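Local coordinates for protein binary enterotoxin of Clostridium perfringens component a (Clostridium perfringens, PDB 5H03) that transfers, in all likelihood, ADP-ribose from NAD to actin as the enzymatic component of a binary enterotoxin of the ADP-ribosyltransferase exoenzyme family, at residues Q211-N216 and I294-M299; Y391-I396 and L412-T417. One frame throughout, in Å; residues are numbered along the deposited sequence.

Contact 1. Residues Q211-N216 and I294-M299; sequences QLNFEN and ITYRRM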
ATOM      1  N   GLN A 211       1.962  -4.524  -7.787  1.00 24.33           N
ATOM      2  CA  GLN A 211       0.540  -4.430  -8.081  1.00 22.02           C
ATOM      3  C   GLN A 211       0.198  -3.095  -8.752  1.00 25.03           C
ATOM      4  O   GLN A 211       0.923  -2.101  -8.644  1.00 21.28           O
ATOM      5  CB  GLN A 211      -0.336  -4.637  -6.840  1.00 22.40           C
ATOM      6  CG  GLN A 211       0.239  -4.296  -5.491  1.00 25.75           C
ATOM      7  CD  GLN A 211      -0.679  -4.729  -4.360  1.00 24.85           C
ATOM      8  OE1 GLN A 211      -1.579  -5.568  -4.550  1.00 20.94           O
ATOM      9  NE2 GLN A 211      -0.446  -4.183  -3.165  1.00 19.88           N
ATOM     10  N   LEU A 212      -0.945  -3.094  -9.453  1.00 23.58           N
ATOM     11  CA  LEU A 212      -1.441  -1.900 -10.126  1.00 16.25           C
ATOM     12  C   LEU A 212      -1.867  -0.889  -9.074  1.00 15.69           C
ATOM     13  O   LEU A 212      -2.727  -1.188  -8.241  1.00 16.73           O
ATOM     14  CB  LEU A 212      -2.617  -2.247 -11.038  1.00 21.84           C
ATOM     15  CG  LEU A 212      -3.093  -1.198 -12.044  1.00 18.85           C
ATOM     16  CD1 LEU A 212      -1.916  -0.550 -12.746  1.00 18.82           C
ATOM     17  CD2 LEU A 212      -4.034  -1.833 -13.046  1.00 19.33           C
ATOM     18  N   ASN A 213      -1.263   0.307  -9.112  1.00 20.15           N
ATOM     19  CA  ASN A 213      -1.535   1.366  -8.124  1.00 23.30           C
ATOM     20  C   ASN A 213      -1.071   2.691  -8.742  1.00 21.08           C
ATOM     21  O   ASN A 213       0.112   3.034  -8.656  1.00 23.94           O
ATOM     22  CB  ASN A 213      -0.792   1.065  -6.816  1.00 20.86           C
ATOM     23  CG  ASN A 213      -1.048   2.101  -5.728  1.00 19.82           C
ATOM     24  OD1 ASN A 213      -1.706   3.106  -5.967  1.00 18.42           O
ATOM     25  ND2 ASN A 213      -0.515   1.855  -4.509  1.00 21.63           N
ATOM     26  N   PHE A 214      -2.016   3.443  -9.309  1.00 19.19           N
ATOM     27  CA  PHE A 214      -1.656   4.628 -10.089  1.00 22.93           C
ATOM     28  C   PHE A 214      -1.140   5.785  -9.238  1.00 19.66           C
ATOM     29  O   PHE A 214      -0.372   6.602  -9.743  1.00 19.98           O
ATOM     30  CB  PHE A 214      -2.849   5.082 -10.937  1.00 24.29           C
ATOM     31  CG  PHE A 214      -3.328   4.041 -11.907  1.00 24.92           C
ATOM     32  CD1 PHE A 214      -2.593   3.755 -13.047  1.00 23.01           C
ATOM     33  CD2 PHE A 214      -4.501   3.348 -11.683  1.00 20.87           C
ATOM     34  CE1 PHE A 214      -3.022   2.806 -13.932  1.00 24.67           C
ATOM     35  CE2 PHE A 214      -4.932   2.396 -12.584  1.00 21.93           C
ATOM     36  CZ  PHE A 214      -4.194   2.125 -13.697  1.00 21.36           C
ATOM     37  N   GLU A 215      -1.529   5.860  -7.966  1.00 18.40           N
ATOM     38  CA  GLU A 215      -1.110   6.911  -7.032  1.00 22.01           C
ATOM     39  C   GLU A 215      -1.483   8.302  -7.548  1.00 19.73           C
ATOM     40  O   GLU A 215      -2.652   8.666  -7.434  1.00 19.70           O
ATOM     41  CB  GLU A 215       0.395   6.783  -6.685  1.00 23.06           C
ATOM     42  CG  GLU A 215       0.615   5.579  -5.767  1.00 19.25           C
ATOM     43  CD  GLU A 215       2.037   5.358  -5.232  1.00 26.68           C
ATOM     44  OE1 GLU A 215       3.042   5.788  -5.849  1.00 28.21           O
ATOM     45  OE2 GLU A 215       2.134   4.705  -4.165  1.00 21.13           O
ATOM     46  N   ASN A 216      -0.553   9.077  -8.130  1.00 20.21           N
ATOM     47  CA  ASN A 216      -0.893  10.385  -8.725  1.00 22.57           C
ATOM     48  C   ASN A 216      -0.980  10.387 -10.244  1.00 25.76           C
ATOM     49  O   ASN A 216      -1.272  11.436 -10.828  1.00 25.27           O
ATOM     50  CB  ASN A 216       0.112  11.466  -8.317  1.00 25.63           C
ATOM     51  CG  ASN A 216       0.397  11.460  -6.863  1.00 26.24           C
ATOM     52  OD1 ASN A 216       1.560  11.553  -6.436  1.00 29.53           O
ATOM     53  ND2 ASN A 216      -0.666  11.387  -6.064  1.00 22.45           N
ATOM     54  N   ILE A 294      -5.080  -1.290  -6.415  1.00 16.23           N
ATOM     55  CA  ILE A 294      -5.209  -0.546  -5.164  1.00 19.63           C
ATOM     56  C   ILE A 294      -6.154   0.635  -5.354  1.00 16.99           C
ATOM     57  O   ILE A 294      -6.001   1.421  -6.297  1.00 15.21           O
ATOM     58  CB  ILE A 294      -3.829  -0.080  -4.674  1.00 15.59           C
ATOM     59  CG1 ILE A 294      -2.848  -1.271  -4.646  1.00 16.39           C
ATOM     60  CG2 ILE A 294      -3.971   0.636  -3.350  1.00 14.00           C
ATOM     61  CD1 ILE A 294      -3.321  -2.397  -3.773  1.00 19.36           C
ATOM     62  N   THR A 295      -7.137   0.766  -4.465  1.00 15.66           N
ATOM     63  CA  THR A 295      -8.033   1.913  -4.461  1.00 18.47           C
ATOM     64  C   THR A 295      -7.985   2.613  -3.104  1.00 18.06           C
ATOM     65  O   THR A 295      -7.436   2.098  -2.123  1.00 19.34           O
ATOM     66  CB  THR A 295      -9.478   1.521  -4.815  1.00 15.65           C
ATOM     67  OG1 THR A 295     -10.037   0.708  -3.774  1.00 16.53           O
ATOM     68  CG2 THR A 295      -9.498   0.788  -6.118  1.00 18.61           C
ATOM     69  N   TYR A 296      -8.527   3.829  -3.080  1.00 19.28           N
ATOM     70  CA  TYR A 296      -8.418   4.696  -1.915  1.00 20.91           C
ATOM     71  C   TYR A 296      -9.773   5.264  -1.534  1.00 20.86           C
ATOM     72  O   TYR A 296     -10.647   5.475  -2.378  1.00 23.75           O
ATOM     73  CB  TYR A 296      -7.457   5.840  -2.165  1.00 16.98           C
ATOM     74  CG  TYR A 296      -6.081   5.401  -2.601  1.00 17.85           C
ATOM     75  CD1 TYR A 296      -5.807   5.123  -3.939  1.00 18.21           C
ATOM     76  CD2 TYR A 296      -5.041   5.294  -1.668  1.00 16.34           C
ATOM     77  CE1 TYR A 296      -4.535   4.731  -4.328  1.00 18.59           C
ATOM     78  CE2 TYR A 296      -3.782   4.922  -2.037  1.00 14.37           C
ATOM     79  CZ  TYR A 296      -3.526   4.638  -3.356  1.00 18.36           C
ATOM     80  OH  TYR A 296      -2.262   4.276  -3.717  1.00 14.34           O
ATOM     81  N   ARG A 297      -9.932   5.506  -0.243  1.00 20.95           N
ATOM     82  CA  ARG A 297     -11.122   6.156   0.265  1.00 23.29           C
ATOM     83  C   ARG A 297     -10.720   6.973   1.483  1.00 22.52           C
ATOM     84  O   ARG A 297     -10.001   6.466   2.356  1.00 22.04           O
ATOM     85  CB  ARG A 297     -12.198   5.120   0.612  1.00 23.93           C
ATOM     86  CG  ARG A 297     -13.425   5.758   1.164  1.00 27.42           C
ATOM     87  CD  ARG A 297     -14.581   4.812   1.296  1.00 28.93           C
ATOM     88  NE  ARG A 297     -15.572   5.452   2.155  1.00 39.26           N
ATOM     89  CZ  ARG A 297     -16.443   6.372   1.740  1.00 40.01           C
ATOM     90  NH1 ARG A 297     -16.467   6.768   0.468  1.00 31.11           N
ATOM     91  NH2 ARG A 297     -17.311   6.888   2.594  1.00 42.28           N
ATOM     92  N   ARG A 298     -11.158   8.239   1.524  1.00 22.25           N
ATOM     93  CA  ARG A 298     -10.993   9.076   2.711  1.00 24.47           C
ATOM     94  C   ARG A 298     -12.239   8.862   3.560  1.00 28.75           C
ATOM     95  O   ARG A 298     -13.341   9.276   3.175  1.00 29.54           O
ATOM     96  CB  ARG A 298     -10.817  10.554   2.344  1.00 26.14           C
ATOM     97  CG  ARG A 298      -9.709  10.822   1.316  1.00 24.21           C
ATOM     98  CD  ARG A 298      -8.383  11.095   1.954  1.00 25.01           C
ATOM     99  NE  ARG A 298      -7.257  10.914   1.035  1.00 25.76           N
ATOM    100  CZ  ARG A 298      -6.053  11.446   1.230  1.00 23.48           C
ATOM    101  NH1 ARG A 298      -5.824  12.208   2.303  1.00 24.95           N
ATOM    102  NH2 ARG A 298      -5.073  11.219   0.367  1.00 22.01           N
ATOM    103  N   MET A 299     -12.064   8.255   4.723  1.00 24.73           N
ATOM    104  CA  MET A 299     -13.179   7.763   5.512  1.00 28.82           C
ATOM    105  C   MET A 299     -13.530   8.690   6.665  1.00 33.20           C
ATOM    106  O   MET A 299     -12.683   9.411   7.200  1.00 32.80           O
ATOM    107  CB  MET A 299     -12.897   6.366   6.055  1.00 35.34           C
ATOM    108  CG  MET A 299     -12.889   5.307   4.956  1.00 37.82           C
ATOM    109  SD  MET A 299     -12.495   3.682   5.592  1.00 43.86           S
ATOM    110  CE  MET A 299     -10.991   4.066   6.444  1.00 33.25           C
TER
HETATM  111  O   HOH W   1      -4.582   2.680  -8.299  1.00 18.77           O

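Contact 2. Residues Y391-I396 and L412-T417; sequences YKIDNI and LIIDAT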
ATOM      1  N   TYR A 391     -13.808  -6.297   4.252  1.00 24.07           N
ATOM      2  CA  TYR A 391     -12.375  -6.100   4.131  1.00 23.99           C
ATOM      3  C   TYR A 391     -11.707  -6.362   5.475  1.00 23.25           C
ATOM      4  O   TYR A 391     -12.307  -6.167   6.536  1.00 23.21           O
ATOM      5  CB  TYR A 391     -12.031  -4.707   3.581  1.00 18.06           C
ATOM      6  CG  TYR A 391     -12.410  -3.530   4.446  1.00 21.58           C
ATOM      7  CD1 TYR A 391     -11.522  -3.045   5.396  1.00 24.82           C
ATOM      8  CD2 TYR A 391     -13.620  -2.842   4.251  1.00 27.34           C
ATOM      9  CE1 TYR A 391     -11.839  -1.958   6.174  1.00 22.20           C
ATOM     10  CE2 TYR A 391     -13.954  -1.727   5.036  1.00 27.68           C
ATOM     11  CZ  TYR A 391     -13.043  -1.297   5.995  1.00 24.02           C
ATOM     12  OH  TYR A 391     -13.309  -0.210   6.804  1.00 28.33           O
ATOM     13  N   LYS A 392     -10.480  -6.863   5.412  1.00 20.24           N
ATOM     14  CA  LYS A 392      -9.647  -7.084   6.589  1.00 25.15           C
ATOM     15  C   LYS A 392      -8.553  -6.033   6.647  1.00 19.05           C
ATOM     16  O   LYS A 392      -7.946  -5.704   5.623  1.00 18.91           O
ATOM     17  CB  LYS A 392      -9.032  -8.482   6.587  1.00 20.63           C
ATOM     18  CG  LYS A 392      -8.218  -8.810   5.360  1.00 22.25           C
ATOM     19  CD  LYS A 392      -7.826 -10.309   5.362  1.00 26.17           C
ATOM     20  CE  LYS A 392      -6.827 -10.671   4.260  1.00 26.64           C
ATOM     21  NZ  LYS A 392      -5.491 -10.004   4.436  1.00 18.82           N
ATOM     22  N   ILE A 393      -8.314  -5.497   7.841  1.00 23.40           N
ATOM     23  CA  ILE A 393      -7.265  -4.493   8.051  1.00 20.98           C
ATOM     24  C   ILE A 393      -5.908  -5.179   8.163  1.00 20.90           C
ATOM     25  O   ILE A 393      -5.697  -6.010   9.044  1.00 22.17           O
ATOM     26  CB  ILE A 393      -7.563  -3.647   9.291  1.00 20.04           C
ATOM     27  CG1 ILE A 393      -8.899  -2.944   9.088  1.00 26.02           C
ATOM     28  CG2 ILE A 393      -6.451  -2.623   9.537  1.00 18.96           C
ATOM     29  CD1 ILE A 393      -9.243  -1.981  10.207  1.00 31.52           C
ATOM     30  N   ASP A 394      -4.995  -4.844   7.251  1.00 16.32           N
ATOM     31  CA  ASP A 394      -3.665  -5.434   7.169  1.00 20.44           C
ATOM     32  C   ASP A 394      -2.591  -4.646   7.908  1.00 23.48           C
ATOM     33  O   ASP A 394      -1.711  -5.243   8.533  1.00 19.37           O
ATOM     34  CB  ASP A 394      -3.258  -5.552   5.712  1.00 19.67           C
ATOM     35  CG  ASP A 394      -4.243  -6.371   4.903  1.00 21.81           C
ATOM     36  OD1 ASP A 394      -4.759  -7.410   5.429  1.00 17.03           O
ATOM     37  OD2 ASP A 394      -4.541  -5.913   3.773  1.00 19.62           O
ATOM     38  N   ASN A 395      -2.592  -3.322   7.749  1.00 19.78           N
ATOM     39  CA  ASN A 395      -1.547  -2.451   8.258  1.00 21.43           C
ATOM     40  C   ASN A 395      -2.145  -1.077   8.517  1.00 29.64           C
ATOM     41  O   ASN A 395      -3.130  -0.671   7.879  1.00 23.39           O
ATOM     42  CB  ASN A 395      -0.391  -2.356   7.256  1.00 21.62           C
ATOM     43  CG  ASN A 395       0.968  -2.461   7.900  1.00 31.80           C
ATOM     44  OD1 ASN A 395       1.122  -2.280   9.119  1.00 28.80           O
ATOM     45  ND2 ASN A 395       1.983  -2.742   7.074  1.00 28.96           N
ATOM     46  N   ILE A 396      -1.552  -0.367   9.468  1.00 23.69           N
ATOM     47  CA  ILE A 396      -1.904   1.016   9.748  1.00 21.78           C
ATOM     48  C   ILE A 396      -0.615   1.814   9.835  1.00 30.25           C
ATOM     49  O   ILE A 396       0.317   1.415  10.552  1.00 29.72           O
ATOM     50  CB  ILE A 396      -2.743   1.139  11.033  1.00 24.86           C
ATOM     51  CG1 ILE A 396      -4.119   0.493  10.804  1.00 26.34           C
ATOM     52  CG2 ILE A 396      -2.831   2.603  11.482  1.00 24.21           C
ATOM     53  CD1 ILE A 396      -5.039   0.490  12.009  1.00 26.33           C
ATOM     54  N   LEU A 412      -3.721   8.505   9.246  1.00 21.46           N
ATOM     55  CA  LEU A 412      -3.481   7.062   9.231  1.00 20.03           C
ATOM     56  C   LEU A 412      -3.815   6.481   7.867  1.00 22.72           C
ATOM     57  O   LEU A 412      -4.940   6.641   7.370  1.00 20.58           O
ATOM     58  CB  LEU A 412      -4.307   6.343  10.302  1.00 21.16           C
ATOM     59  CG  LEU A 412      -4.063   6.728  11.758  1.00 21.38           C
ATOM     60  CD1 LEU A 412      -4.822   5.794  12.664  1.00 22.30           C
ATOM     61  CD2 LEU A 412      -2.583   6.643  12.030  1.00 22.37           C
ATOM     62  N   ILE A 413      -2.845   5.786   7.284  1.00 22.39           N
ATOM     63  CA  ILE A 413      -3.049   5.029   6.055  1.00 24.20           C
ATOM     64  C   ILE A 413      -3.437   3.615   6.460  1.00 21.97           C
ATOM     65  O   ILE A 413      -2.624   2.898   7.045  1.00 20.73           O
ATOM     66  CB  ILE A 413      -1.789   5.028   5.187  1.00 22.02           C
ATOM     67  CG1 ILE A 413      -1.435   6.466   4.821  1.00 21.70           C
ATOM     68  CG2 ILE A 413      -2.046   4.223   3.917  1.00 16.98           C
ATOM     69  CD1 ILE A 413      -0.103   6.616   4.129  1.00 26.29           C
ATOM     70  N   ILE A 414      -4.696   3.240   6.224  1.00 19.57           N
ATOM     71  CA  ILE A 414      -5.217   1.938   6.638  1.00 18.69           C
ATOM     72  C   ILE A 414      -5.206   0.968   5.457  1.00 23.48           C
ATOM     73  O   ILE A 414      -6.148   0.923   4.657  1.00 19.19           O
ATOM     74  CB  ILE A 414      -6.615   2.064   7.239  1.00 20.06           C
ATOM     75  CG1 ILE A 414      -6.609   3.071   8.395  1.00 18.38           C
ATOM     76  CG2 ILE A 414      -7.140   0.699   7.679  1.00 22.59           C
ATOM     77  CD1 ILE A 414      -8.000   3.261   8.993  1.00 20.11           C
ATOM     78  N   ASP A 415      -4.160   0.143   5.378  1.00 19.43           N
ATOM     79  CA  ASP A 415      -4.070  -0.858   4.324  1.00 19.08           C
ATOM     80  C   ASP A 415      -5.083  -1.967   4.595  1.00 19.72           C
ATOM     81  O   ASP A 415      -5.188  -2.464   5.718  1.00 18.81           O
ATOM     82  CB  ASP A 415      -2.649  -1.425   4.244  1.00 18.01           C
ATOM     83  CG  ASP A 415      -1.752  -0.604   3.328  1.00 24.29           C
ATOM     84  OD1 ASP A 415      -0.797   0.075   3.831  1.00 18.36           O
ATOM     85  OD2 ASP A 415      -2.051  -0.578   2.105  1.00 20.88           O
ATOM     86  N   ALA A 416      -5.806  -2.380   3.553  1.00 17.92           N
ATOM     87  CA  ALA A 416      -6.860  -3.385   3.683  1.00 21.06           C
ATOM     88  C   ALA A 416      -6.957  -4.249   2.429  1.00 17.49           C
ATOM     89  O   ALA A 416      -6.470  -3.890   1.356  1.00 19.28           O
ATOM     90  CB  ALA A 416      -8.219  -2.737   3.976  1.00 17.34           C
ATOM     91  N   THR A 417      -7.595  -5.403   2.588  1.00 16.62           N
ATOM     92  CA  THR A 417      -7.853  -6.347   1.498  1.00 18.54           C
ATOM     93  C   THR A 417      -9.333  -6.700   1.455  1.00 18.97           C
ATOM     94  O   THR A 417      -9.898  -7.143   2.462  1.00 20.10           O
ATOM     95  CB  THR A 417      -7.022  -7.632   1.693  1.00 21.35           C
ATOM     96  OG1 THR A 417      -5.644  -7.292   1.811  1.00 18.90           O
ATOM     97  CG2 THR A 417      -7.230  -8.607   0.511  1.00 21.01           C
TER

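Contact 1. Residues Q211-N216 and I294-M299
Ile294, near the start of strand 293-299, meets the loop 211-216 with both its backbone and its side chain. Ile294 N donates a hydrogen bond to Leu212 O at 3.0 Å. Its carbonyl is tied to the loop through a water, which donates to Ile294 O and accepts from Phe214 N. The tip, Ile294 CD1, sits 3.4 Å from Gln211 NE2, and the two side chains cross at about a right angle. The far end of Gln211 is held by Asn132. Ile294 CB lies 3.7 Å from Asn213 CG. Two residues on, Tyr296 reaches the same amide. Its hydroxyl donates to Asn213 OD1, 2.6 Å from Tyr296 OH, in the carbonyl plane and on a lone pair. OD1 lies in the ring plane, at the edge, while amide and ring planes are 45° apart. With chi1 at -179° the Asn213 side chain extends away from its own N, and the amide reaches Ile294 and Tyr296. OD1 also takes a weak bond from Glu215 N. Arg297, which binds NAD+ and NADH, and Arg298, which binds NADH, follow on the strand. The contact thus joins the loop after strand 199-209 to an outermost strand of the second ADP-ribosyltransferase sheet.

Contact 2. Residues Y391-I396 and L412-T417
A classic beta bulge interrupts this antiparallel pair: Asp394 and Asn395 both face Asp415. Asp415 O takes a bond from Asp394 N at 2.8 Å and a weak one from Asn395 N. The extra residue shifts the register by one between the pairs Ile393-Ala416 and Asn395-Asp415. Within the bulge, Asp415 N returns a bond to Asn395 O at 2.8 Å. Before it, Lys392 and Thr417 form a hydrogen-bonded pair, joined by two backbone bonds.

Lys392, Asn395, Asp415 and Thr417 point to one face of the sheet. Ile393, Ile396, Ile414 and Ala416 point to the other. On this second face Ile393 CG2 and Ile414 CG2 touch at 3.9 Å. Ile396 CG2 meets Leu412 CD1 at the same distance. Ala416 CB lies 3.6 Å from Tyr391 CD1, obliquely to the ring. Phe324 of helix 318-328 packs on Ile396 and Leu412. On the first face, Asp415 forms a salt bridge with Arg359 of strand 356-362.

The bulge also turns Asp394 toward the partner strand. A chi1 of -57° swings its carboxylate across to Thr417. Thr417 OG1 donates to Asp394 OD2 at 2.6 Å, on the syn side and 18° out of the carboxylate plane. The other oxygen, Asp394 OD1, forms a salt bridge with Lys392 NZ at 2.9 Å, also on its syn side. Lys392 runs alongside Thr417, pointing the same way, and bends at its last torsion (chi4 65°). Its NZ also donates to Thr131 and to the carbonyl of Asp130. Both oxygens of the buried Asp394 carboxylate thus have donors. The nearby ammonium group and the hydroxyl bond probably keep Asp394 ionised.

The two contacts come in series along the chain, contact 1 closing before contact 2 opens. Their centres lie 12 Å apart, and both reach the same mixed five-stranded sheet. Strand 293-299 of contact 1 is an outermost strand. Strand 356-362 separates it from strand 409-418, which pairs with strand 389-401 in the hairpin of contact 2. The contacts also touch directly: Met299 CE packs 4.0 Å from Ile414 CD1. Both contacts help build the sheet whose strand 293-299 carries the NAD-binding Arg297. Contact 1 joins that sheet to the loop leading out of strand 199-209 of the other sheet. In contact 2, Tyr391 is about 6 Å from NAD-binding Glu303 between side chains.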